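Nsp9 (PDB 5YM6) probably binds single-stranded nucleic acid as part of the coronavirus replication machinery, with an affinity that dimerization enhances. Local coordinates at residues L84-I87 against Q88-S92. Sequence-based numbering, arbitrary orientation.
Sequences LYFI and QNISS
Ile-87 and Ile-90 are joined by the backbone hydrogen bond that closes a type II beta turn, in which the chain leaving strand 82-86 swings round toward the C-terminal helix. The N-H of Ile-90 reaches Ile-87 O at 3.2 Å with an angle of 153° at the hydrogen, so the bond is fairly straight there, although the donor stands 32° off the carbonyl plane. Gln-88 and Asn-89 fill the two corners. The second corner of a type II turn calls for a positive phi, which Asn-89 supplies; asparagine is, after glycine, among the residues that tolerate this best. Both corner side chains are polar and exposed, as suits the outside of a bend.

The acceptor of the turn bond also has carbon beside it: Ile-90 CB lies 3.4 Å from Ile-87 O, and its CG2 is almost as near to the same oxygen. A chi1 of -146°, away from a staggered position, puts CG2 between the backbone N and the carbonyl carbon of Ile-90, from where it reaches both this oxygen and Phe-86.

Two apolar pairs accompany the turn. CG2 of Ile-90 approaches Phe-86 CD1 obliquely at 4.3 Å, while Ile-90 CD1, at the end of the other branch, meets Ile-87 CG2 at the same separation. A beta-branched residue thus touches two successive side chains of the incoming chain.

Capping takes over where the turn ends. Ser-91 is the N-cap of helix 92-105, its short side chain placing OG to accept from the backbone N of Asn-94. Next to it, Ser-92 packs on Ser-92 of the second subunit.

The turn links strand 82-86 of the antiparallel sheet to helix 92-105. Ile-87 lies on Leu-65, whereas Phe-86 and Ile-90 pack between strand 36-44 and the helix, Phe-86 against Ala-41 and Ile-99, Ile-90 against Ile-38 and Arg-95.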
# COMPACT_ATOMS: atom_id res chain seq x y z
N LEU B 84 -6.41 3.70 -14.26
CA LEU B 84 -5.34 2.97 -13.59
C LEU B 84 -5.44 1.50 -13.96
O LEU B 84 -6.52 0.90 -13.87
CB LEU B 84 -5.45 3.15 -12.06
CG LEU B 84 -4.54 2.28 -11.17
CD1 LEU B 84 -3.12 2.75 -11.26
CD2 LEU B 84 -5.01 2.31 -9.71
N TYR B 85 -4.32 0.94 -14.42
CA TYR B 85 -4.27 -0.48 -14.76
C TYR B 85 -3.19 -1.14 -13.94
O TYR B 85 -2.03 -0.72 -14.01
CB TYR B 85 -3.90 -0.71 -16.23
CG TYR B 85 -4.77 -0.10 -17.30
CD1 TYR B 85 -4.67 1.26 -17.61
CD2 TYR B 85 -5.60 -0.90 -18.07
CE1 TYR B 85 -5.44 1.81 -18.63
CE2 TYR B 85 -6.35 -0.35 -19.10
CZ TYR B 85 -6.27 1.00 -19.37
OH TYR B 85 -7.02 1.53 -20.39
N PHE B 86 -3.54 -2.17 -13.17
CA PHE B 86 -2.53 -2.96 -12.51
C PHE B 86 -2.00 -4.01 -13.46
O PHE B 86 -2.72 -4.50 -14.34
CB PHE B 86 -3.07 -3.62 -11.24
CG PHE B 86 -3.23 -2.67 -10.11
CD1 PHE B 86 -2.12 -2.14 -9.49
CD2 PHE B 86 -4.49 -2.28 -9.70
CE1 PHE B 86 -2.25 -1.25 -8.45
CE2 PHE B 86 -4.63 -1.39 -8.65
CZ PHE B 86 -3.51 -0.88 -8.03
N ILE B 87 -0.73 -4.34 -13.31
CA ILE B 87 -0.11 -5.39 -14.11
C ILE B 87 -0.66 -6.73 -13.59
O ILE B 87 -0.82 -6.91 -12.38
CB ILE B 87 1.43 -5.33 -14.03
CG1 ILE B 87 1.98 -4.38 -15.11
CG2 ILE B 87 2.06 -6.70 -14.25
CD1 ILE B 87 1.51 -2.96 -15.00
N GLN B 88 -0.95 -7.66 -14.50
CA GLN B 88 -1.59 -8.91 -14.12
C GLN B 88 -0.74 -9.67 -13.09
O GLN B 88 0.48 -9.74 -13.21
CB GLN B 88 -1.85 -9.80 -15.34
CG GLN B 88 -2.62 -11.07 -14.96
CD GLN B 88 -3.07 -11.88 -16.15
OE1 GLN B 88 -2.42 -11.90 -17.19
NE2 GLN B 88 -4.21 -12.56 -16.00
N ASN B 89 -1.42 -10.18 -12.06
CA ASN B 89 -0.83 -11.03 -11.02
C ASN B 89 0.08 -10.30 -10.04
O ASN B 89 0.78 -10.92 -9.25
CB ASN B 89 -0.07 -12.19 -11.65
CG ASN B 89 -0.98 -13.16 -12.35
OD1 ASN B 89 -2.12 -13.38 -11.91
ND2 ASN B 89 -0.51 -13.73 -13.45
N ILE B 90 0.07 -8.97 -10.08
CA ILE B 90 0.88 -8.24 -9.13
C ILE B 90 0.27 -8.44 -7.73
O ILE B 90 -0.94 -8.63 -7.58
CB ILE B 90 0.97 -6.75 -9.53
CG1 ILE B 90 2.34 -6.18 -9.15
CG2 ILE B 90 -0.21 -5.97 -9.04
CD1 ILE B 90 3.42 -6.56 -10.15
N SER B 91 1.12 -8.48 -6.71
CA SER B 91 0.66 -8.79 -5.35
C SER B 91 -0.27 -7.74 -4.75
O SER B 91 -0.24 -6.57 -5.14
CB SER B 91 1.86 -8.97 -4.42
OG SER B 91 2.58 -7.77 -4.24
N SER B 92 -1.10 -8.17 -3.81
CA SER B 92 -2.00 -7.26 -3.11
C SER B 92 -1.18 -6.22 -2.34
O SER B 92 -1.62 -5.08 -2.19
CB SER B 92 -2.93 -8.03 -2.16
OG SER B 92 -4.09 -8.51 -2.84